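Local atomic coordinates of amidohydrolase 3 domain-containing protein (Bacillus thuringiensis serovar konkukian, PDB entry 3GGM), a protein that is of uncertain function but probably hydrolyses carbon-nitrogen bonds other than peptide bonds, and is represented here by a small N-terminal piece built of beta strands and loops. Residues A[33-36]-A[40-43]; A[11-16]-A[24-29]. All coordinates share one frame; numbering follows the deposited sequence.

Interaction 1 (A[33-36]-A[40-43]); sequences ITAV and ELLN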
loop_
_atom_site.group_PDB
_atom_site.type_symbol
_atom_site.label_atom_id
_atom_site.label_comp_id
_atom_site.label_asym_id
_atom_site.label_seq_id
_atom_site.Cartn_x
_atom_site.Cartn_y
_atom_site.Cartn_z
ATOM N N ILE A 33 6.980 -8.607 -15.722
ATOM C CA ILE A 33 8.169 -9.223 -15.144
ATOM C C ILE A 33 8.656 -10.344 -16.059
ATOM O O ILE A 33 7.908 -11.266 -16.366
ATOM C CB ILE A 33 7.877 -9.807 -13.753
ATOM C CG1 ILE A 33 7.167 -8.761 -12.891
ATOM C CG2 ILE A 33 9.178 -10.234 -13.091
ATOM C CD1 ILE A 33 7.888 -7.436 -12.801
ATOM N N THR A 34 9.919 -10.257 -16.470
ATOM C CA THR A 34 10.536 -11.226 -17.376
ATOM C C THR A 34 11.382 -12.261 -16.654
ATOM O O THR A 34 11.610 -13.360 -17.167
ATOM C CB THR A 34 11.480 -10.533 -18.365
ATOM O OG1 THR A 34 10.923 -9.283 -18.766
ATOM C CG2 THR A 34 11.696 -11.411 -19.587
ATOM N N ALA A 35 11.888 -11.890 -15.482
ATOM C CA ALA A 35 12.716 -12.796 -14.697
ATOM C C ALA A 35 12.963 -12.231 -13.305
ATOM O O ALA A 35 12.848 -11.021 -13.086
ATOM C CB ALA A 35 14.052 -13.024 -15.404
ATOM N N VAL A 36 13.295 -13.124 -12.376
ATOM C CA VAL A 36 13.598 -12.761 -10.996
ATOM C C VAL A 36 14.774 -13.610 -10.559
ATOM O O VAL A 36 15.006 -14.682 -11.114
ATOM C CB VAL A 36 12.420 -13.046 -10.030
ATOM C CG1 VAL A 36 11.217 -12.190 -10.403
ATOM C CG2 VAL A 36 12.069 -14.534 -10.047
ATOM N N GLU A 40 22.721 -12.055 -11.191
ATOM C CA GLU A 40 23.060 -12.706 -12.465
ATOM C C GLU A 40 22.152 -12.143 -13.564
ATOM O O GLU A 40 22.488 -12.193 -14.741
ATOM C CB GLU A 40 22.920 -14.242 -12.396
ATOM C CG GLU A 40 21.505 -14.788 -12.198
ATOM C CD GLU A 40 20.988 -14.598 -10.780
ATOM O OE1 GLU A 40 21.749 -14.102 -9.921
ATOM O OE2 GLU A 40 19.817 -14.950 -10.523
ATOM N N LEU A 41 21.007 -11.593 -13.169
ATOM C CA LEU A 41 20.079 -10.997 -14.121
ATOM C C LEU A 41 20.759 -9.880 -14.919
ATOM O O LEU A 41 20.387 -9.598 -16.064
ATOM C CB LEU A 41 18.859 -10.427 -13.392
ATOM C CG LEU A 41 17.547 -11.219 -13.421
ATOM C CD1 LEU A 41 17.756 -12.640 -12.928
ATOM C CD2 LEU A 41 16.507 -10.480 -12.561
ATOM N N LEU A 42 21.758 -9.242 -14.319
ATOM C CA LEU A 42 22.452 -8.162 -15.010
ATOM C C LEU A 42 23.196 -8.653 -16.260
ATOM O O LEU A 42 23.549 -7.857 -17.126
ATOM C CB LEU A 42 23.421 -7.464 -14.048
ATOM C CG LEU A 42 22.744 -6.664 -12.935
ATOM C CD1 LEU A 42 23.769 -6.248 -11.857
ATOM C CD2 LEU A 42 22.074 -5.438 -13.560
ATOM N N ASN A 43 23.424 -9.960 -16.361
ATOM C CA ASN A 43 24.113 -10.508 -17.526
ATOM C C ASN A 43 23.229 -10.456 -18.767
ATOM O O ASN A 43 23.726 -10.520 -19.895
ATOM C CB ASN A 43 24.544 -11.956 -17.278
ATOM C CG ASN A 43 25.540 -12.082 -16.147
ATOM O OD1 ASN A 43 26.443 -11.259 -16.015
ATOM N ND2 ASN A 43 25.386 -13.120 -15.328
#
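L41 lays its branched end across the backbone of A35 and V36, and this one side chain carries nearly all of the contact. Its two methyl groups fork over one face of the strand, the face to which A35 CB points. CD2 of L41 lies 3.7 Å from A35 O and 4.0 Å from V36 CA, whereas CD1 of L41 sits near the next carbonyl, 3.9 Å from V36 O. The branch point follows the same face, with L41 CG 4.4 Å from A35 CB. A35 points its methyl toward the leucine, but V36 turns its isopropyl group to the opposite face, so that L41 meets the valine through main-chain atoms. There V36 packs on V23 and I26 and on L16 of the second subunit. The L41 chi1 of -103° departs well from a staggered value, which may be the price of reaching the strand.

This is the return of the chain over the sheet face: strand 32-37 runs antiparallel to strand 22-29, and a classic beta bulge places T34 and A35 together opposite A27, which L41 also touches. Residues 40-43 form a type I turn, closed by N43 N donating to E40 O over 2.9 Å. No hydrogen bond crosses between the two segments; the anchors are local, E40 OE2 accepting from the amide of G38 and L42, next along the turn, sending its side chain to I7 and Y9 of strand 6-9.

Interaction 2 (A[11-16]-A[24-29]); sequences GKITTL and SAIAIT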
loop_
_atom_site.group_PDB
_atom_site.type_symbol
_atom_site.label_atom_id
_atom_site.label_comp_id
_atom_site.label_asym_id
_atom_site.label_seq_id
_atom_site.Cartn_x
_atom_site.Cartn_y
_atom_site.Cartn_z
ATOM N N GLY A 11 18.263 -5.682 -3.907
ATOM C CA GLY A 11 17.195 -5.270 -3.013
ATOM C C GLY A 11 16.502 -6.448 -2.355
ATOM O O GLY A 11 17.031 -7.563 -2.324
ATOM N N LYS A 12 15.320 -6.199 -1.802
ATOM C CA LYS A 12 14.531 -7.241 -1.157
ATOM C C LYS A 12 13.198 -7.177 -1.877
ATOM O O LYS A 12 12.491 -6.176 -1.785
ATOM C CB LYS A 12 14.345 -6.936 0.328
ATOM C CG LYS A 12 15.660 -6.799 1.085
ATOM C CD LYS A 12 15.438 -6.169 2.449
ATOM C CE LYS A 12 16.750 -5.991 3.194
ATOM N NZ LYS A 12 16.545 -5.329 4.520
ATOM N N ILE A 13 12.870 -8.242 -2.598
ATOM C CA ILE A 13 11.635 -8.280 -3.370
ATOM C C ILE A 13 10.799 -9.534 -3.099
ATOM O O ILE A 13 11.224 -10.658 -3.373
ATOM C CB ILE A 13 11.959 -8.202 -4.870
ATOM C CG1 ILE A 13 12.963 -7.071 -5.120
ATOM C CG2 ILE A 13 10.681 -7.982 -5.667
ATOM C CD1 ILE A 13 13.686 -7.150 -6.450
ATOM N N THR A 14 9.605 -9.329 -2.563
ATOM C CA THR A 14 8.710 -10.437 -2.268
ATOM C C THR A 14 7.955 -10.908 -3.504
ATOM O O THR A 14 7.439 -10.092 -4.273
ATOM C CB THR A 14 7.668 -10.036 -1.204
ATOM O OG1 THR A 14 8.347 -9.698 0.009
ATOM C CG2 THR A 14 6.699 -11.205 -0.934
ATOM N N THR A 15 7.898 -12.220 -3.697
ATOM C CA THR A 15 7.164 -12.773 -4.825
ATOM C C THR A 15 6.204 -13.819 -4.259
ATOM O O THR A 15 6.392 -14.311 -3.138
ATOM C CB THR A 15 8.093 -13.448 -5.861
ATOM O OG1 THR A 15 8.329 -14.806 -5.481
ATOM C CG2 THR A 15 9.438 -12.701 -5.951
ATOM N N LEU A 16 5.172 -14.156 -5.016
ATOM C CA LEU A 16 4.223 -15.144 -4.544
ATOM C C LEU A 16 4.539 -16.528 -5.094
ATOM O O LEU A 16 3.650 -17.368 -5.223
ATOM C CB LEU A 16 2.789 -14.730 -4.902
ATOM C CG LEU A 16 2.326 -13.444 -4.216
ATOM C CD1 LEU A 16 0.863 -13.159 -4.562
ATOM C CD2 LEU A 16 2.512 -13.581 -2.701
ATOM N N SER A 24 16.446 -10.797 -4.884
ATOM C CA SER A 24 17.100 -9.499 -4.720
ATOM C C SER A 24 17.075 -8.687 -6.004
ATOM O O SER A 24 17.479 -7.530 -6.019
ATOM C CB SER A 24 18.554 -9.676 -4.274
ATOM O OG SER A 24 19.318 -10.377 -5.246
ATOM N N ALA A 25 16.606 -9.293 -7.087
ATOM C CA ALA A 25 16.583 -8.592 -8.360
ATOM C C ALA A 25 15.414 -9.015 -9.233
ATOM O O ALA A 25 14.995 -10.161 -9.212
ATOM C CB ALA A 25 17.874 -8.842 -9.097
ATOM N N ILE A 26 14.909 -8.074 -10.019
ATOM C CA ILE A 26 13.796 -8.363 -10.901
ATOM C C ILE A 26 14.048 -7.689 -12.246
ATOM O O ILE A 26 14.654 -6.614 -12.302
ATOM C CB ILE A 26 12.477 -7.839 -10.281
ATOM C CG1 ILE A 26 11.283 -8.236 -11.140
ATOM C CG2 ILE A 26 12.531 -6.329 -10.157
ATOM C CD1 ILE A 26 9.957 -7.810 -10.532
ATOM N N ALA A 27 13.602 -8.332 -13.323
ATOM C CA ALA A 27 13.765 -7.785 -14.670
ATOM C C ALA A 27 12.382 -7.514 -15.252
ATOM O O ALA A 27 11.469 -8.342 -15.123
ATOM C CB ALA A 27 14.535 -8.767 -15.573
ATOM N N ILE A 28 12.246 -6.361 -15.896
ATOM C CA ILE A 28 10.982 -5.937 -16.490
ATOM C C ILE A 28 11.166 -5.631 -17.967
ATOM O O ILE A 28 12.086 -4.902 -18.349
ATOM C CB ILE A 28 10.446 -4.660 -15.791
ATOM C CG1 ILE A 28 10.238 -4.938 -14.301
ATOM C CG2 ILE A 28 9.137 -4.190 -16.454
ATOM C CD1 ILE A 28 9.851 -3.706 -13.502
ATOM N N THR A 29 10.291 -6.200 -18.794
ATOM C CA THR A 29 10.333 -5.978 -20.236
ATOM C C THR A 29 8.952 -5.482 -20.638
ATOM O O THR A 29 7.954 -6.183 -20.470
ATOM C CB THR A 29 10.681 -7.275 -20.974
ATOM O OG1 THR A 29 11.898 -7.802 -20.430
ATOM C CG2 THR A 29 10.872 -7.012 -22.468
#
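G11 and S24 pair through their main chains where the beta hairpin of strands 12-14 and 22-29 opens out. G11 N donates to S24 O over 2.9 Å; the bond is nearly straight (165° at the hydrogen) and falls on a lone pair in the carbonyl plane. A second, weaker link is a CA-H...O contact from S24 CA to G11 O, 3.1 Å. S24 also belongs to a classic beta bulge, sharing G37 of strand 32-37 with A25 as the residue opposite.

The tight part is the buried end of I13. Its CG1 stands anti to the carbonyl carbon (chi1 -47°), and the chain extends from there to bring CD1 over the peptide joining S24 and A25, 3.7 Å from A25 N. L16 of the second subunit and A59 of strand 58-61 also pack on I13. On the looser side, K12 points away from strand 22-29 and its partly exposed chain runs out past R56 and R58. Beyond I13 and I26 the segments diverge, 24-29 continuing beside strand 6-9. The last side-chain meeting before they part is I13 CD1 against I26 CG2, at 4.0 Å.

How the interactions relate
From the N terminus, strand 6-9 leads into 11-16, and interaction 2 closes the first loop when the chain returns as strand 22-29. That strand then turns back as 32-37, and interaction 1 closes a second, shorter loop as residues 40-43 fold over it. The two contacts therefore stand in series, neither nested nor crossed, with centres about 9 Å apart. Strands 22-29 and 32-37, neighbours in the sheet, connect them: A35 O and A27 N, 2.8 Å apart, probably form a hydrogen bond. Interaction 2 thus ties the hairpin together within the buried layer, interaction 1 adds the following loop at the surface, and both adjoin the second subunit.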